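Local atomic coordinates of probable enoyl-CoA hydratase/isomerase (Pseudomonas aeruginosa, PDB entry 7BOR), a protein that binds coenzyme A and, as a member of the crotonase family, probably isomerises the double bond of enoyl-CoA substrates. Residues T15-R20 with L52-D57; E37-A42 with S86-F91; G120-L125 with L178-T183; S141-R146 with E216-V221. All blocks are in the same frame, centred on the assembly; numbering follows the deposited sequence.

Contact 1 (T15-R20 with L52-D57)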
loop_
_atom_site.group_PDB
_atom_site.type_symbol
_atom_site.label_atom_id
_atom_site.label_comp_id
_atom_site.label_asym_id
_atom_site.label_seq_id
_atom_site.Cartn_x
_atom_site.Cartn_y
_atom_site.Cartn_z
ATOM N N THR A 15 -3.005 12.485 -8.279
ATOM C CA THR A 15 -3.900 11.499 -7.700
ATOM C C THR A 15 -3.892 10.212 -8.520
ATOM O O THR A 15 -4.293 10.220 -9.691
ATOM C CB THR A 15 -5.319 12.057 -7.623
ATOM O OG1 THR A 15 -5.336 13.180 -6.740
ATOM C CG2 THR A 15 -6.280 10.993 -7.114
ATOM N N LEU A 16 -3.466 9.103 -7.887
ATOM C CA LEU A 16 -3.553 7.759 -8.469
ATOM C C LEU A 16 -4.822 7.083 -7.950
ATOM O O LEU A 16 -4.945 6.802 -6.752
ATOM C CB LEU A 16 -2.318 6.943 -8.134
ATOM C CG LEU A 16 -0.983 7.614 -8.445
ATOM C CD1 LEU A 16 0.191 6.730 -8.028
ATOM C CD2 LEU A 16 -0.895 7.997 -9.921
ATOM N N ARG A 17 -5.767 6.825 -8.845
ATOM C CA ARG A 17 -7.087 6.343 -8.474
ATOM C C ARG A 17 -7.278 4.954 -9.082
ATOM O O ARG A 17 -7.522 4.818 -10.281
ATOM C CB ARG A 17 -8.172 7.326 -8.935
ATOM C CG ARG A 17 -9.639 6.762 -9.012
ATOM C CD ARG A 17 -10.577 7.293 -7.904
ATOM N NE ARG A 17 -12.011 6.998 -8.114
ATOM C CZ ARG A 17 -12.551 5.768 -8.164
ATOM N NH1 ARG A 17 -11.789 4.687 -8.062
ATOM N NH2 ARG A 17 -13.865 5.602 -8.327
ATOM N N LEU A 18 -7.199 3.923 -8.245
ATOM C CA LEU A 18 -7.494 2.553 -8.651
ATOM C C LEU A 18 -8.924 2.434 -9.161
ATOM O O LEU A 18 -9.879 2.704 -8.430
ATOM C CB LEU A 18 -7.268 1.628 -7.446
ATOM C CG LEU A 18 -5.830 1.172 -7.120
ATOM C CD1 LEU A 18 -4.772 2.241 -7.146
ATOM C CD2 LEU A 18 -5.767 0.428 -5.756
ATOM N N ASP A 19 -9.090 2.011 -10.412
ATOM C CA ASP A 19 -10.429 1.922 -11.014
ATOM C C ASP A 19 -10.633 0.540 -11.645
ATOM O O ASP A 19 -10.538 0.380 -12.866
ATOM C CB ASP A 19 -10.661 3.064 -12.051
ATOM C CG ASP A 19 -12.164 3.419 -12.231
ATOM O OD1 ASP A 19 -13.049 2.750 -11.635
ATOM O OD2 ASP A 19 -12.449 4.394 -12.965
ATOM N N ARG A 20 -10.964 -0.441 -10.806
ATOM C CA ARG A 20 -11.227 -1.820 -11.232
ATOM C C ARG A 20 -12.268 -2.386 -10.261
ATOM O O ARG A 20 -12.049 -3.373 -9.568
ATOM C CB ARG A 20 -9.951 -2.640 -11.279
ATOM C CG ARG A 20 -10.102 -4.074 -11.842
ATOM C CD ARG A 20 -8.749 -4.724 -12.057
ATOM N NE ARG A 20 -8.858 -6.037 -12.717
ATOM C CZ ARG A 20 -8.417 -7.194 -12.225
ATOM N NH1 ARG A 20 -7.790 -7.240 -11.056
ATOM N NH2 ARG A 20 -8.586 -8.320 -12.912
ATOM N N LEU A 52 -1.595 11.528 -3.961
ATOM C CA LEU A 52 -2.681 10.886 -3.251
ATOM C C LEU A 52 -3.025 9.545 -3.901
ATOM O O LEU A 52 -3.193 9.463 -5.126
ATOM C CB LEU A 52 -3.883 11.822 -3.242
ATOM C CG LEU A 52 -4.995 11.511 -2.275
ATOM C CD1 LEU A 52 -5.594 12.851 -1.851
ATOM C CD2 LEU A 52 -5.971 10.644 -2.979
ATOM N N ILE A 53 -3.180 8.507 -3.085
ATOM C CA ILE A 53 -3.586 7.193 -3.588
ATOM C C ILE A 53 -4.936 6.829 -3.009
ATOM O O ILE A 53 -5.128 6.892 -1.789
ATOM C CB ILE A 53 -2.573 6.095 -3.225
ATOM C CG1 ILE A 53 -1.203 6.412 -3.760
ATOM C CG2 ILE A 53 -2.952 4.751 -3.857
ATOM C CD1 ILE A 53 -0.132 5.433 -3.323
ATOM N N THR A 54 -5.832 6.328 -3.853
ATOM C CA THR A 54 -7.164 5.965 -3.388
ATOM C C THR A 54 -7.844 5.011 -4.366
ATOM O O THR A 54 -7.576 5.035 -5.568
ATOM C CB THR A 54 -8.003 7.246 -3.193
ATOM O OG1 THR A 54 -9.288 6.927 -2.678
ATOM C CG2 THR A 54 -8.182 7.985 -4.511
ATOM N N GLY A 55 -8.737 4.189 -3.839
ATOM C CA GLY A 55 -9.644 3.423 -4.658
ATOM C C GLY A 55 -11.017 4.051 -4.843
ATOM O O GLY A 55 -11.863 3.445 -5.507
ATOM N N GLY A 56 -11.245 5.246 -4.299
ATOM C CA GLY A 56 -12.537 5.911 -4.335
ATOM C C GLY A 56 -13.319 5.705 -3.051
ATOM O O GLY A 56 -12.778 5.349 -2.002
ATOM N N ASP A 57 -14.633 5.912 -3.155
ATOM C CA ASP A 57 -15.493 6.071 -1.990
ATOM C C ASP A 57 -15.831 4.769 -1.317
ATOM O O ASP A 57 -16.140 4.783 -0.128
ATOM C CB ASP A 57 -16.838 6.743 -2.358
ATOM C CG ASP A 57 -16.665 8.173 -2.832
ATOM O OD1 ASP A 57 -15.577 8.751 -2.592
ATOM O OD2 ASP A 57 -17.618 8.714 -3.451
#

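Contact 2 (E37-A42 with S86-F91)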
loop_
_atom_site.group_PDB
_atom_site.type_symbol
_atom_site.label_atom_id
_atom_site.label_comp_id
_atom_site.label_asym_id
_atom_site.label_seq_id
_atom_site.Cartn_x
_atom_site.Cartn_y
_atom_site.Cartn_z
ATOM N N GLU A 37 5.450 3.883 -12.746
ATOM C CA GLU A 37 5.965 4.941 -13.611
ATOM C C GLU A 37 5.344 6.289 -13.251
ATOM O O GLU A 37 6.033 7.317 -13.303
ATOM C CB GLU A 37 5.741 4.584 -15.092
ATOM C CG GLU A 37 4.309 4.278 -15.508
ATOM C CD GLU A 37 4.108 4.246 -17.027
ATOM O OE1 GLU A 37 4.328 5.291 -17.692
ATOM O OE2 GLU A 37 3.727 3.177 -17.555
ATOM N N ALA A 38 4.072 6.294 -12.842
ATOM C CA ALA A 38 3.441 7.536 -12.401
ATOM C C ALA A 38 4.184 8.137 -11.207
ATOM O O ALA A 38 4.428 9.357 -11.157
ATOM C CB ALA A 38 1.975 7.298 -12.053
ATOM N N LEU A 39 4.554 7.292 -10.236
ATOM C CA LEU A 39 5.404 7.753 -9.140
ATOM C C LEU A 39 6.755 8.269 -9.651
ATOM O O LEU A 39 7.226 9.333 -9.236
ATOM C CB LEU A 39 5.607 6.615 -8.121
ATOM C CG LEU A 39 4.394 6.155 -7.293
ATOM C CD1 LEU A 39 4.762 4.981 -6.384
ATOM C CD2 LEU A 39 3.793 7.311 -6.453
ATOM N N LEU A 40 7.420 7.511 -10.525
ATOM C CA LEU A 40 8.792 7.872 -10.892
ATOM C C LEU A 40 8.838 9.139 -11.741
ATOM O O LEU A 40 9.824 9.880 -11.695
ATOM C CB LEU A 40 9.473 6.720 -11.635
ATOM C CG LEU A 40 9.820 5.569 -10.697
ATOM C CD1 LEU A 40 10.166 4.314 -11.457
ATOM C CD2 LEU A 40 10.965 5.950 -9.770
ATOM N N GLU A 41 7.797 9.403 -12.522
ATOM C CA GLU A 41 7.732 10.651 -13.268
ATOM C C GLU A 41 7.502 11.808 -12.299
ATOM O O GLU A 41 8.386 12.658 -12.107
ATOM C CB GLU A 41 6.620 10.541 -14.318
ATOM C CG GLU A 41 6.365 11.780 -15.197
ATOM C CD GLU A 41 5.132 11.612 -16.126
ATOM O OE1 GLU A 41 4.982 10.533 -16.757
ATOM O OE2 GLU A 41 4.312 12.562 -16.226
ATOM N N ALA A 42 6.331 11.812 -11.627
ATOM C CA ALA A 42 5.969 12.794 -10.603
ATOM C C ALA A 42 7.097 13.112 -9.630
ATOM O O ALA A 42 7.249 14.268 -9.214
ATOM C CB ALA A 42 4.763 12.299 -9.810
ATOM N N SER A 86 9.329 -0.618 -4.852
ATOM C CA SER A 86 10.549 0.164 -4.786
ATOM C C SER A 86 10.235 1.619 -5.030
ATOM O O SER A 86 10.758 2.500 -4.346
ATOM C CB SER A 86 11.557 -0.324 -5.845
ATOM O OG SER A 86 12.906 -0.045 -5.481
ATOM N N ALA A 87 9.395 1.880 -6.026
ATOM C CA ALA A 87 9.023 3.256 -6.351
ATOM C C ALA A 87 8.344 3.962 -5.162
ATOM O O ALA A 87 8.722 5.078 -4.799
ATOM C CB ALA A 87 8.113 3.278 -7.580
ATOM N N LEU A 88 7.343 3.342 -4.549
ATOM C CA LEU A 88 6.708 3.994 -3.396
ATOM C C LEU A 88 7.687 4.136 -2.230
ATOM O O LEU A 88 7.872 5.224 -1.668
ATOM C CB LEU A 88 5.491 3.210 -2.983
ATOM C CG LEU A 88 4.622 3.777 -1.853
ATOM C CD1 LEU A 88 4.050 5.095 -2.219
ATOM C CD2 LEU A 88 3.545 2.732 -1.585
ATOM N N LEU A 89 8.377 3.055 -1.892
ATOM C CA LEU A 89 9.344 3.121 -0.804
ATOM C C LEU A 89 10.319 4.279 -0.988
ATOM O O LEU A 89 10.635 5.013 -0.035
ATOM C CB LEU A 89 10.077 1.786 -0.731
ATOM C CG LEU A 89 11.252 1.694 0.212
ATOM C CD1 LEU A 89 10.743 1.780 1.672
ATOM C CD2 LEU A 89 11.982 0.420 -0.053
ATOM N N GLU A 90 10.800 4.474 -2.209
ATOM C CA GLU A 90 11.814 5.494 -2.451
ATOM C C GLU A 90 11.201 6.835 -2.844
ATOM O O GLU A 90 11.941 7.795 -3.082
ATOM C CB GLU A 90 12.802 5.003 -3.536
ATOM C CG GLU A 90 13.330 3.589 -3.295
ATOM C CD GLU A 90 14.498 3.568 -2.321
ATOM O OE1 GLU A 90 14.881 4.661 -1.876
ATOM O OE2 GLU A 90 15.055 2.487 -2.017
ATOM N N PHE A 91 9.871 6.931 -2.932
ATOM C CA PHE A 91 9.260 8.187 -3.351
ATOM C C PHE A 91 9.664 9.290 -2.370
ATOM O O PHE A 91 9.463 9.135 -1.153
ATOM C CB PHE A 91 7.769 8.052 -3.409
ATOM C CG PHE A 91 7.098 9.152 -4.138
ATOM C CD1 PHE A 91 7.176 9.249 -5.502
ATOM C CD2 PHE A 91 6.350 10.067 -3.461
ATOM C CE1 PHE A 91 6.497 10.250 -6.150
ATOM C CE2 PHE A 91 5.677 11.050 -4.106
ATOM C CZ PHE A 91 5.759 11.148 -5.442
#

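Contact 3 (G120-L125 with L178-T183)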
loop_
_atom_site.group_PDB
_atom_site.type_symbol
_atom_site.label_atom_id
_atom_site.label_comp_id
_atom_site.label_asym_id
_atom_site.label_seq_id
_atom_site.Cartn_x
_atom_site.Cartn_y
_atom_site.Cartn_z
ATOM N N GLY A 120 -11.784 5.314 6.158
ATOM C CA GLY A 120 -13.114 5.239 6.733
ATOM C C GLY A 120 -13.132 4.399 7.989
ATOM O O GLY A 120 -12.428 3.384 8.099
ATOM N N ARG A 121 -13.970 4.829 8.938
ATOM C CA ARG A 121 -14.038 4.116 10.209
ATOM C C ARG A 121 -14.252 2.623 10.017
ATOM O O ARG A 121 -13.853 1.791 10.869
ATOM C CB ARG A 121 -15.163 4.694 11.085
ATOM C CG ARG A 121 -14.727 5.669 12.006
ATOM C CD ARG A 121 -15.936 6.070 12.992
ATOM N NE ARG A 121 -16.934 6.844 12.271
ATOM C CZ ARG A 121 -16.932 8.176 12.158
ATOM N NH1 ARG A 121 -17.920 8.775 11.504
ATOM N NH2 ARG A 121 -15.965 8.916 12.707
ATOM N N ASN A 122 -15.099 2.291 9.044
ATOM C CA ASN A 122 -15.495 0.913 8.809
ATOM C C ASN A 122 -14.730 0.279 7.657
ATOM O O ASN A 122 -15.172 -0.753 7.138
ATOM C CB ASN A 122 -17.016 0.794 8.517
ATOM C CG ASN A 122 -17.885 1.165 9.744
ATOM O OD1 ASN A 122 -18.084 0.372 10.654
ATOM N ND2 ASN A 122 -18.348 2.393 9.763
ATOM N N ALA A 123 -13.624 0.879 7.220
ATOM C CA ALA A 123 -12.811 0.166 6.252
ATOM C C ALA A 123 -12.402 -1.157 6.875
ATOM O O ALA A 123 -12.431 -1.316 8.094
ATOM C CB ALA A 123 -11.588 0.994 5.836
ATOM N N ARG A 124 -12.029 -2.120 6.024
ATOM C CA ARG A 124 -11.686 -3.482 6.454
ATOM C C ARG A 124 -10.262 -3.801 6.022
ATOM O O ARG A 124 -10.032 -4.105 4.854
ATOM C CB ARG A 124 -12.605 -4.517 5.828
ATOM C CG ARG A 124 -13.989 -4.544 6.363
ATOM C CD ARG A 124 -15.034 -4.871 5.279
ATOM N NE ARG A 124 -16.357 -4.883 5.895
ATOM C CZ ARG A 124 -17.158 -5.944 5.976
ATOM N NH1 ARG A 124 -16.830 -7.105 5.402
ATOM N NH2 ARG A 124 -18.324 -5.832 6.609
ATOM N N LEU A 125 -9.330 -3.802 6.955
ATOM C CA LEU A 125 -7.927 -3.991 6.640
ATOM C C LEU A 125 -7.504 -5.388 7.049
ATOM O O LEU A 125 -7.807 -5.819 8.172
ATOM C CB LEU A 125 -7.067 -2.966 7.367
ATOM C CG LEU A 125 -7.223 -1.503 6.969
ATOM C CD1 LEU A 125 -8.430 -0.916 7.780
ATOM C CD2 LEU A 125 -5.958 -0.672 7.136
ATOM N N LEU A 178 -12.376 8.274 9.625
ATOM C CA LEU A 178 -13.383 9.261 9.271
ATOM C C LEU A 178 -14.659 8.591 8.799
ATOM O O LEU A 178 -14.708 7.393 8.532
ATOM C CB LEU A 178 -12.829 10.200 8.191
ATOM C CG LEU A 178 -11.474 10.776 8.620
ATOM C CD1 LEU A 178 -10.587 11.234 7.486
ATOM C CD2 LEU A 178 -11.733 11.905 9.604
ATOM N N GLU A 179 -15.715 9.406 8.717
ATOM C CA GLU A 179 -16.933 9.030 8.031
ATOM C C GLU A 179 -16.619 8.315 6.729
ATOM O O GLU A 179 -15.902 8.840 5.884
ATOM C CB GLU A 179 -17.734 10.298 7.751
ATOM C CG GLU A 179 -19.213 10.127 7.377
ATOM C CD GLU A 179 -19.845 11.494 7.119
ATOM O OE1 GLU A 179 -20.196 11.796 5.958
ATOM O OE2 GLU A 179 -19.927 12.295 8.077
ATOM N N ASP A 180 -17.170 7.130 6.557
ATOM C CA ASP A 180 -16.859 6.340 5.371
ATOM C C ASP A 180 -17.349 7.035 4.103
ATOM O O ASP A 180 -18.405 7.684 4.078
ATOM C CB ASP A 180 -17.491 4.964 5.492
ATOM C CG ASP A 180 -16.998 4.207 6.712
ATOM O OD1 ASP A 180 -15.910 3.617 6.631
ATOM O OD2 ASP A 180 -17.687 4.213 7.769
ATOM N N GLY A 181 -16.570 6.888 3.036
ATOM C CA GLY A 181 -16.986 7.331 1.730
ATOM C C GLY A 181 -16.231 8.565 1.294
ATOM O O GLY A 181 -15.065 8.748 1.602
ATOM N N ALA A 182 -16.927 9.462 0.618
ATOM C CA ALA A 182 -16.289 10.655 0.073
ATOM C C ALA A 182 -15.524 11.466 1.116
ATOM O O ALA A 182 -14.507 12.087 0.794
ATOM C CB ALA A 182 -17.343 11.530 -0.592
ATOM N N THR A 183 -16.022 11.552 2.351
ATOM C CA THR A 183 -15.314 12.370 3.348
ATOM C C THR A 183 -13.830 12.017 3.446
ATOM O O THR A 183 -12.966 12.892 3.632
ATOM C CB THR A 183 -15.959 12.192 4.705
ATOM O OG1 THR A 183 -17.359 12.366 4.555
ATOM C CG2 THR A 183 -15.418 13.184 5.725
#

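Contact 4 (S141-R146 with E216-V221)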
loop_
_atom_site.group_PDB
_atom_site.type_symbol
_atom_site.label_atom_id
_atom_site.label_comp_id
_atom_site.label_asym_id
_atom_site.label_seq_id
_atom_site.Cartn_x
_atom_site.Cartn_y
_atom_site.Cartn_z
ATOM N N SER A 141 7.130 -7.246 8.058
ATOM C CA SER A 141 7.738 -8.066 9.105
ATOM C C SER A 141 8.723 -7.268 9.929
ATOM O O SER A 141 9.024 -7.634 11.065
ATOM C CB SER A 141 8.466 -9.286 8.504
ATOM O OG SER A 141 9.559 -8.881 7.718
ATOM N N LEU A 142 9.229 -6.172 9.381
ATOM C CA LEU A 142 10.007 -5.242 10.186
ATOM C C LEU A 142 9.163 -4.107 10.780
ATOM O O LEU A 142 9.299 -3.784 11.962
ATOM C CB LEU A 142 11.112 -4.653 9.317
ATOM C CG LEU A 142 11.967 -3.558 9.949
ATOM C CD1 LEU A 142 12.818 -4.216 11.012
ATOM C CD2 LEU A 142 12.717 -2.872 8.876
ATOM N N ILE A 143 8.386 -3.429 9.939
ATOM C CA ILE A 143 7.690 -2.212 10.368
ATOM C C ILE A 143 6.685 -2.514 11.472
ATOM O O ILE A 143 6.611 -1.794 12.464
ATOM C CB ILE A 143 7.020 -1.525 9.161
ATOM C CG1 ILE A 143 8.094 -1.038 8.196
ATOM C CG2 ILE A 143 6.087 -0.356 9.567
ATOM C CD1 ILE A 143 7.540 -0.557 6.854
ATOM N N LEU A 144 5.922 -3.573 11.335
ATOM C CA LEU A 144 4.819 -3.758 12.294
ATOM C C LEU A 144 5.265 -4.138 13.705
ATOM O O LEU A 144 4.745 -3.577 14.676
ATOM C CB LEU A 144 3.828 -4.798 11.783
ATOM C CG LEU A 144 2.960 -4.339 10.606
ATOM C CD1 LEU A 144 2.017 -5.479 10.227
ATOM C CD2 LEU A 144 2.149 -3.058 10.867
ATOM N N PRO A 145 6.250 -5.027 13.891
ATOM C CA PRO A 145 6.687 -5.289 15.269
ATOM C C PRO A 145 7.363 -4.077 15.883
ATOM O O PRO A 145 7.267 -3.878 17.100
ATOM C CB PRO A 145 7.619 -6.506 15.144
ATOM C CG PRO A 145 7.303 -7.136 13.824
ATOM C CD PRO A 145 6.814 -5.986 12.924
ATOM N N ARG A 146 8.004 -3.245 15.073
ATOM C CA ARG A 146 8.636 -2.044 15.598
ATOM C C ARG A 146 7.606 -1.037 16.085
ATOM O O ARG A 146 7.813 -0.360 17.094
ATOM C CB ARG A 146 9.497 -1.415 14.517
ATOM C CG ARG A 146 10.388 -0.319 15.001
ATOM C CD ARG A 146 11.452 -0.066 13.949
ATOM N NE ARG A 146 10.907 0.610 12.783
ATOM C CZ ARG A 146 11.345 0.435 11.546
ATOM N NH1 ARG A 146 10.800 1.117 10.549
ATOM N NH2 ARG A 146 12.310 -0.432 11.295
ATOM N N GLU A 216 18.038 1.298 4.955
ATOM C CA GLU A 216 18.903 0.203 4.508
ATOM C C GLU A 216 18.385 -1.129 5.041
ATOM O O GLU A 216 18.276 -2.101 4.286
ATOM C CB GLU A 216 20.355 0.434 4.945
ATOM C CG GLU A 216 21.015 1.686 4.366
ATOM C CD GLU A 216 22.471 1.857 4.844
ATOM O OE1 GLU A 216 22.865 1.178 5.820
ATOM O OE2 GLU A 216 23.213 2.661 4.243
ATOM N N GLU A 217 18.049 -1.182 6.344
ATOM C CA GLU A 217 17.452 -2.393 6.907
ATOM C C GLU A 217 16.155 -2.743 6.175
ATOM O O GLU A 217 15.956 -3.890 5.747
ATOM C CB GLU A 217 17.205 -2.237 8.412
ATOM C CG GLU A 217 16.778 -3.556 9.089
ATOM C CD GLU A 217 16.739 -3.522 10.627
ATOM O OE1 GLU A 217 16.406 -2.452 11.208
ATOM O OE2 GLU A 217 17.026 -4.589 11.259
ATOM N N LEU A 218 15.287 -1.748 5.969
ATOM C CA LEU A 218 14.056 -1.963 5.210
ATOM C C LEU A 218 14.334 -2.516 3.822
ATOM O O LEU A 218 13.647 -3.444 3.379
ATOM C CB LEU A 218 13.275 -0.661 5.108
ATOM C CG LEU A 218 11.857 -0.673 4.554
ATOM C CD1 LEU A 218 11.047 -1.770 5.207
ATOM C CD2 LEU A 218 11.253 0.729 4.821
ATOM N N ARG A 219 15.317 -1.947 3.103
ATOM C CA ARG A 219 15.662 -2.484 1.784
ATOM C C ARG A 219 16.044 -3.952 1.890
ATOM O O ARG A 219 15.595 -4.776 1.087
ATOM C CB ARG A 219 16.802 -1.682 1.144
ATOM C CG ARG A 219 16.280 -0.462 0.341
ATOM C CD ARG A 219 17.437 0.405 -0.082
ATOM N NE ARG A 219 17.112 1.785 -0.402
ATOM C CZ ARG A 219 17.926 2.795 -0.113
ATOM N NH1 ARG A 219 19.076 2.564 0.508
ATOM N NH2 ARG A 219 17.589 4.030 -0.439
ATOM N N ARG A 220 16.824 -4.303 2.919
ATOM C CA ARG A 220 17.291 -5.680 3.072
ATOM C C ARG A 220 16.164 -6.599 3.552
ATOM O O ARG A 220 16.053 -7.751 3.104
ATOM C CB ARG A 220 18.512 -5.682 4.013
ATOM C CG ARG A 220 18.557 -6.768 5.101
ATOM C CD ARG A 220 19.581 -6.410 6.191
ATOM N NE ARG A 220 19.342 -7.060 7.499
ATOM C CZ ARG A 220 18.240 -6.892 8.232
ATOM N NH1 ARG A 220 17.267 -6.137 7.760
ATOM N NH2 ARG A 220 18.079 -7.487 9.418
ATOM N N VAL A 221 15.296 -6.117 4.444
ATOM C CA VAL A 221 14.158 -6.946 4.829
ATOM C C VAL A 221 13.261 -7.208 3.623
ATOM O O VAL A 221 12.803 -8.335 3.407
ATOM C CB VAL A 221 13.377 -6.314 5.992
ATOM C CG1 VAL A 221 12.006 -7.038 6.136
ATOM C CG2 VAL A 221 14.196 -6.399 7.291
#

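Contact 1 (T15-R20 with L52-D57)
Thr15, Leu16 and Arg17 pair in parallel with Leu52, Ile53 and Thr54, the short strand axes lying 4.7 Å apart at an angle of only 8°. Three backbone bonds tie the strands: Leu16 N to Leu52 O, Thr54 N to Leu16 O and Leu18 N to Thr54 O, so that Leu16 and Thr54 each both give and accept. On one face, Thr15 and Leu52 run alongside each other, with Thr15 OG1 4.0 Å from Leu52 CB; helix 182-196 packs on Leu52 and Thr54 here. Leu16 and Ile53 occupy the other face, where Leu16 meets helix 29-44. On the Thr15-Leu52 face, the Arg17 chain bends at its second torsion (chi2 108°) and brings the guanidinium over the turn after Thr54. Gly56 CA lies 3.8 Å from Arg17 CZ, under the centre of one guanidinium face; Gly56 has no side chain to stand in the way, and its backbone angles also favour glycine. Thr54 fixes the start of this turn: its OG1 accepts the N-H of Gly56 at 3.0 Å in an almost straight bond (166°), forming an ST turn, and gives its own proton to Ala98 O, so both roles of this buried hydroxyl are used. Two parallel strands joined through helix 29-44 form a beta-alpha-beta unit within the crotonase fold, here with the CoA-binding residue Ser62 about 9 Å from Leu18, side chain to side chain.

Contact 2 (E37-A42 with S86-F91)
The Phe91 ring receives Leu39 in two ways: methyl CD2 sits over one face, displaced toward the rim, while the backbone oxygen of the same leucine lies in the ring plane at the edge. The setting is a buried helix-helix contact of the crotonase fold, packed against its sheet, in which the short axes approach to 9.1 Å and cross at 36°. Leu39 CD2 stands 4.2 Å from the Phe91 ring centroid, 21° off the normal, which makes it a CH-pi contact. At the edge, Leu39 O comes within 3.3 Å of Phe91 CE1, where the slightly positive ring hydrogens should suit a carbonyl oxygen. One residue of helix 29-44 thus engages both the ring's pi surface and its periphery. Phe91, which follows Glu90, has its CG anti to the backbone N (chi1 -166°), a torsion that carries the ring across the gap toward helix 29-44. The Leu39 and Phe91 side chains cross at about a right angle, and the leucine's two methyls divide the work: CD2 takes the ring, CD1 takes Ala87 and Leu88. Leu40 adds a peripheral touch against Ala87, although its CB points away from that helix. Behind the contact, Leu39 also rests on Leu16 of strand 13-18, so the packing reaches down to the sheet. On the outer side of helix 29-44, Glu41 forms a salt bridge with Arg9, and Ala42 O accepts from Lys93 NZ. Leu39 CD1 ends wedged against the backbone, 3.6 Å from Leu88 N, with Ala87 CB and Leu88 CB each 3.9 Å from that same methyl.

Contact 3 (G120-L125 with L178-T183)
With CG anti to the carbonyl carbon in both residues (chi1 -66° in Asn122, -59° in Asp180), the two side chains cross at about a right angle, with amide and carboxylate planes 37° apart. Asn122 then holds Asp180 twice. Its backbone N-H reaches Asp180 OD1 at 2.9 Å, on the syn lone pair, and its side-chain ND2 gives a nearly straight bond to Asp180 OD2 at 2.8 Å. The second oxygen is also met from the syn side, but from somewhat out of the carboxylate plane. These grips, one on each oxygen, limit rotation of the carboxylate and fasten it to the type I turn running from Gly120 to Ala123. Beside them, Arg121 N bonds to Leu178 O at 2.7 Å, and Gly120 CA brings a hydrogen toward the same oxygen. The Arg121 chain bends at its third torsion and lays one guanidinium face over the Leu178-Glu179 peptide, with Glu179 N 3.6 Å from NH1 of Arg121. Gly181 N, next along, bonds to Asn100 OD1. This carboxylate-to-turn bonding sits at the edge of the sheet of the crotonase fold, where strand 116-120 pairs in parallel with the outermost strand 176-178.

Contact 4 (S141-R146 with E216-V221)
Leu142 drives into the side of segment 216-221 of the long helix 200-233, between Glu217, Leu218 and Val221, and the dense part of the contact is built around it. Its CG is anti to the backbone N (chi1 175°), which carries the branch across the gap; its methyls then take different partners. Leu142 CD2 settles 4.0 Å from Leu218 CA, close to the backbone itself, whereas Leu142 CB lies 4.1 Å from Val221 CG1 and CG2 alike. Deeper in, Ile143 CD1 and Leu218 CD1 meet at 4.1 Å, their side chains crossing at a slant. The helices come no nearer than 10.4 Å between their short axes, at 126° between directions, so side chains do the bridging. This is plain packing of helix 140-148 on helix 200-233, away from the CoA site. The exposed side is looser. There Leu142 CD1 merely skirts the carboxylate, 4.0 Å from Glu217 CD. Arg146 NH2 stands 4.6 Å from Glu217 OE1, beyond a salt bridge. Within its own helix Glu217 has Arg220, whose NH2 forms a salt bridge of charge alone with Glu217 OE2 at 3.6 Å, no N-H being aimed at the oxygen. At the other end, Ser141 OG touches Val221 CG1 but hydrogen-bonds to Glu225 further along the same helix. The chemistry implies cohesion by apolar contact, with flanking charges that probably add attraction but little directional hold.

How the contacts relate
From the N terminus, contact 1 closes the first loop, bringing strand 13-18 beside strand 50-54 with helix 29-44 in the connection between them. Contact 2 starts within that loop and ends beyond it, at helix 80-90, so the two cross; Leu16 packs on Ala38 and Leu39 where they meet. Both are complete before contact 3 opens at 120-125, which closes against 178-183 at the sheet's edge. Contact 4 crosses contact 3 in turn, linking helix 140-148 to the long helix 200-233. Space rejoins what sequence separates: Asp57 of contact 1 packs on Ala182 of contact 3, and a Glu90-Arg219 salt bridge with Leu89-Leu218 packing ties contact 2 to contact 4.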